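Local coordinates for putative cell wall hydrolase phosphatase-associated protein (Clostridioides difficile, PDB 7CFL) that is the NlpC/P60-family (peptidase C40) catalytic domain of an autolysin, a lytic endopeptidase that probably cleaves cell-wall peptides as a cysteine peptidase, at residues A[18-21]-A[22-26]; A[45-48]-A[49-53]. All coordinates share one frame; numbering follows the deposited sequence.

Overall arrangement
Two local contacts, in series along the chain, lie on the helical side of this NlpC/P60 domain. Contact 1 comes first, where helix 13-22 runs out and the chain turns at residues 22-25 into the loop that leads to helix 41-53. Contact 2 follows inside that second helix and takes in all but its first turn. Neither closes a long loop, and they do not nest or cross; their centres are about 11 Å apart. They meet through side chains: Phe20 packs on Tyr47, Lys51 and Ser52, and Leu24 on Val48. The two helices are thus joined to each other, and residues of both contacts also reach strands of the antiparallel sheet.

Contact 1: A[18-21]-A[22-26]; sequences ISFA and KTLLG
The ring of Phe20 meets Thr23 and Leu24 obliquely: Thr23 OG1 stands 4.0 Å from Phe20 CD1, and at the far corner, on the same side of the ring plane, Phe20 CE2 touches Leu24 CD1 at 3.9 Å. CG lies anti to the backbone N (chi1 -180°) and beside the carbonyl carbon, which turns the ring toward the residues that follow. That carbonyl takes two donors from Thr23: OG1 reaches Phe20 O over a short 2.6 Å, lying in the carbonyl plane, while Thr23 N adds a weak bond. Ahead of this, the extended Lys22 chain runs alongside Ile18, bringing CE within 3.7 Å of CG2. The backbone shows the C-terminal end of a helix: bonding passes from a four-residue step, Lys22 N to Ile18 O, to a three-residue step, Leu24 N to Ala21 O at 3.1 Å from well above the carbonyl plane, and a type I turn from Lys22 to Leu25 leads into the loop before helix 41-53. Among its neighbours, Phe20 packs on Lys51 and Ser52 of helix 41-53, Ala21 and Leu24 rest on Phe44 of that helix, and Ala21 and Leu25 reach Ile107 of strand 105-110.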
loop_
_atom_site.group_PDB
_atom_site.type_symbol
_atom_site.label_atom_id
_atom_site.label_comp_id
_atom_site.label_asym_id
_atom_site.label_seq_id
_atom_site.Cartn_x
_atom_site.Cartn_y
_atom_site.Cartn_z
ATOM N N ILE A 18 0.551 -0.566 -11.328
ATOM C CA ILE A 18 0.751 0.886 -11.062
ATOM C C ILE A 18 -0.219 1.694 -11.936
ATOM O O ILE A 18 -0.874 2.606 -11.388
ATOM C CB ILE A 18 2.235 1.264 -11.199
ATOM C CG1 ILE A 18 3.033 0.530 -10.115
ATOM C CG2 ILE A 18 2.413 2.777 -11.162
ATOM C CD1 ILE A 18 4.515 0.748 -10.193
ATOM N N SER A 19 -0.342 1.401 -13.230
ATOM C CA SER A 19 -1.215 2.211 -14.123
ATOM C C SER A 19 -2.678 2.058 -13.700
ATOM O O SER A 19 -3.374 3.071 -13.719
ATOM C CB SER A 19 -1.014 1.905 -15.576
ATOM O OG SER A 19 -1.179 0.527 -15.830
ATOM N N PHE A 20 -3.118 0.872 -13.288
ATOM C CA PHE A 20 -4.517 0.697 -12.800
ATOM C C PHE A 20 -4.701 1.510 -11.510
ATOM O O PHE A 20 -5.702 2.212 -11.356
ATOM C CB PHE A 20 -4.823 -0.767 -12.508
ATOM C CG PHE A 20 -6.231 -0.939 -12.022
ATOM C CD1 PHE A 20 -7.295 -0.627 -12.848
ATOM C CD2 PHE A 20 -6.481 -1.247 -10.689
ATOM C CE1 PHE A 20 -8.592 -0.736 -12.360
ATOM C CE2 PHE A 20 -7.776 -1.343 -10.206
ATOM C CZ PHE A 20 -8.827 -1.095 -11.050
ATOM N N ALA A 21 -3.753 1.394 -10.573
ATOM C CA ALA A 21 -3.795 2.098 -9.270
ATOM C C ALA A 21 -3.910 3.601 -9.504
ATOM O O ALA A 21 -4.699 4.248 -8.788
ATOM C CB ALA A 21 -2.570 1.769 -8.448
ATOM N N LYS A 22 -3.203 4.140 -10.501
ATOM C CA LYS A 22 -3.218 5.607 -10.758
ATOM C C LYS A 22 -4.608 6.072 -11.238
ATOM O O LYS A 22 -4.940 7.247 -10.958
ATOM C CB LYS A 22 -2.094 6.007 -11.710
ATOM C CG LYS A 22 -0.716 5.930 -11.072
ATOM C CD LYS A 22 0.312 6.722 -11.832
ATOM C CE LYS A 22 1.702 6.456 -11.308
ATOM N NZ LYS A 22 2.752 6.969 -12.211
ATOM N N THR A 23 -5.401 5.207 -11.890
ATOM C CA THR A 23 -6.780 5.558 -12.354
ATOM C C THR A 23 -7.662 5.848 -11.135
ATOM O O THR A 23 -8.706 6.517 -11.316
ATOM C CB THR A 23 -7.492 4.501 -13.213
ATOM O OG1 THR A 23 -7.827 3.316 -12.487
ATOM C CG2 THR A 23 -6.745 4.127 -14.470
ATOM N N LEU A 24 -7.299 5.349 -9.953
ATOM C CA LEU A 24 -8.107 5.498 -8.720
ATOM C C LEU A 24 -7.652 6.705 -7.891
ATOM O O LEU A 24 -8.191 6.866 -6.767
ATOM C CB LEU A 24 -8.048 4.200 -7.918
ATOM C CG LEU A 24 -8.464 2.921 -8.644
ATOM C CD1 LEU A 24 -8.185 1.710 -7.783
ATOM C CD2 LEU A 24 -9.940 2.944 -9.017
ATOM N N LEU A 25 -6.627 7.462 -8.331
ATOM C CA LEU A 25 -6.174 8.702 -7.639
ATOM C C LEU A 25 -7.390 9.582 -7.358
ATOM O O LEU A 25 -8.226 9.738 -8.269
ATOM C CB LEU A 25 -5.134 9.472 -8.464
ATOM C CG LEU A 25 -3.707 8.916 -8.361
ATOM C CD1 LEU A 25 -2.835 9.415 -9.496
ATOM C CD2 LEU A 25 -3.082 9.275 -7.025
ATOM N N GLY A 26 -7.482 10.082 -6.124
ATOM C CA GLY A 26 -8.513 11.044 -5.709
ATOM C C GLY A 26 -9.735 10.347 -5.145
ATOM O O GLY A 26 -10.644 11.086 -4.676
#

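Contact 2: A[45-48]-A[49-53]; sequences TQYV and MKKSV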
loop_
_atom_site.group_PDB
_atom_site.type_symbol
_atom_site.label_atom_id
_atom_site.label_comp_id
_atom_site.label_asym_id
_atom_site.label_seq_id
_atom_site.Cartn_x
_atom_site.Cartn_y
_atom_site.Cartn_z
ATOM N N THR A 45 -5.086 -1.853 -1.755
ATOM C CA THR A 45 -4.072 -2.799 -2.287
ATOM C C THR A 45 -4.732 -4.110 -2.728
ATOM O O THR A 45 -4.424 -4.568 -3.836
ATOM C CB THR A 45 -2.920 -3.009 -1.311
ATOM O OG1 THR A 45 -3.388 -3.518 -0.063
ATOM C CG2 THR A 45 -2.164 -1.728 -1.086
ATOM N N GLN A 46 -5.638 -4.692 -1.926
ATOM C CA GLN A 46 -6.359 -5.913 -2.358
ATOM C C GLN A 46 -7.029 -5.672 -3.718
ATOM O O GLN A 46 -6.943 -6.552 -4.584
ATOM C CB GLN A 46 -7.350 -6.404 -1.304
ATOM C CG GLN A 46 -7.763 -7.849 -1.518
ATOM C CD GLN A 46 -8.868 -8.252 -0.583
ATOM O OE1 GLN A 46 -9.937 -7.617 -0.573
ATOM N NE2 GLN A 46 -8.671 -9.340 0.126
ATOM N N TYR A 47 -7.850 -4.621 -3.837
ATOM C CA TYR A 47 -8.646 -4.361 -5.053
ATOM C C TYR A 47 -7.737 -4.171 -6.279
ATOM O O TYR A 47 -7.968 -4.773 -7.374
ATOM C CB TYR A 47 -9.504 -3.127 -4.816
ATOM C CG TYR A 47 -10.363 -2.752 -5.999
ATOM C CD1 TYR A 47 -11.578 -3.386 -6.253
ATOM C CD2 TYR A 47 -9.984 -1.721 -6.842
ATOM C CE1 TYR A 47 -12.364 -3.012 -7.332
ATOM C CE2 TYR A 47 -10.751 -1.335 -7.918
ATOM C CZ TYR A 47 -11.958 -1.971 -8.155
ATOM O OH TYR A 47 -12.715 -1.559 -9.206
ATOM N N VAL A 48 -6.661 -3.392 -6.099
ATOM C CA VAL A 48 -5.727 -3.100 -7.219
ATOM C C VAL A 48 -5.115 -4.436 -7.671
ATOM O O VAL A 48 -5.084 -4.678 -8.879
ATOM C CB VAL A 48 -4.644 -2.079 -6.806
ATOM C CG1 VAL A 48 -3.425 -2.126 -7.734
ATOM C CG2 VAL A 48 -5.210 -0.673 -6.697
ATOM N N MET A 49 -4.576 -5.232 -6.748
ATOM C CA MET A 49 -3.925 -6.529 -7.078
ATOM C C MET A 49 -4.891 -7.474 -7.800
ATOM O O MET A 49 -4.495 -8.091 -8.808
ATOM C CB MET A 49 -3.356 -7.177 -5.814
ATOM C CG MET A 49 -2.021 -6.536 -5.348
ATOM S SD MET A 49 -0.744 -6.442 -6.651
ATOM C CE MET A 49 0.319 -5.231 -5.864
ATOM N N LYS A 50 -6.139 -7.566 -7.325
ATOM C CA LYS A 50 -7.153 -8.499 -7.878
ATOM C C LYS A 50 -7.553 -8.050 -9.301
ATOM O O LYS A 50 -7.665 -8.917 -10.174
ATOM C CB LYS A 50 -8.370 -8.569 -6.942
ATOM C CG LYS A 50 -9.547 -9.391 -7.458
ATOM C CD LYS A 50 -10.744 -9.377 -6.524
ATOM C CE LYS A 50 -11.548 -8.089 -6.570
ATOM N NZ LYS A 50 -12.769 -8.162 -5.726
ATOM N N LYS A 51 -7.737 -6.743 -9.522
ATOM C CA LYS A 51 -8.371 -6.197 -10.754
ATOM C C LYS A 51 -7.326 -6.020 -11.854
ATOM O O LYS A 51 -7.677 -6.189 -13.043
ATOM C CB LYS A 51 -9.066 -4.869 -10.473
ATOM C CG LYS A 51 -10.386 -5.022 -9.731
ATOM C CD LYS A 51 -11.574 -5.432 -10.601
ATOM C CE LYS A 51 -12.825 -4.638 -10.293
ATOM N NZ LYS A 51 -13.999 -5.122 -11.054
ATOM N N SER A 52 -6.083 -5.688 -11.500
ATOM C CA SER A 52 -5.048 -5.402 -12.511
ATOM C C SER A 52 -4.575 -6.730 -13.119
ATOM O O SER A 52 -4.687 -6.909 -14.352
ATOM C CB SER A 52 -3.925 -4.599 -11.908
ATOM O OG SER A 52 -3.353 -5.274 -10.813
ATOM N N VAL A 53 -4.122 -7.646 -12.269
ATOM C CA VAL A 53 -3.349 -8.860 -12.666
ATOM C C VAL A 53 -3.913 -10.133 -12.021
ATOM O O VAL A 53 -3.360 -11.198 -12.296
ATOM C CB VAL A 53 -1.847 -8.669 -12.356
ATOM C CG1 VAL A 53 -1.256 -7.569 -13.217
ATOM C CG2 VAL A 53 -1.573 -8.402 -10.886
#
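From Thr45 to Ser52 the backbone keeps regular alpha-helical bonding, each amide donating to the carbonyl four residues earlier. Met49 N to Thr45 O, 3.0 Å, is the straightest of the four bonds, at 171° on the hydrogen, and Lys50 N to Gln46 O and Lys51 N to Tyr47 O continue the pattern. Val48 O is gripped twice by one residue: Ser52 N reaches it at 3.0 Å and Ser52 OG at 2.7 Å, from opposite faces of the carbonyl plane. A chi1 of 58° sets OG between its own N and carbonyl carbon, from where it donates back to Val48 O, the familiar arrangement of a helical serine whose hydroxyl bonds to the carbonyl one turn earlier. One turn apart on another side, Lys51 lays its aliphatic chain across Tyr47. Its CG sits over one face of the ring in a CH-pi contact, 3.8 Å from the centroid and 17° off the normal. Bends at chi2 and chi3 keep the chain close to the ring, and CE arrives 3.3 Å from Tyr47 OH. Met49 instead tucks CB and CG against Thr45 O, CB at 3.4 Å. Thr45, Val48, Met49 and Ser52 turn the helix onto its neighbours: Met49 and Ser52 touch Val17 of helix 13-22, Thr45 and Met49 meet Leu81 of strand 81-84, and Thr45 and Val48 pack on Ile99 of strand 96-102, while Thr45 OG1 bonds to Gln64 of helix 61-64.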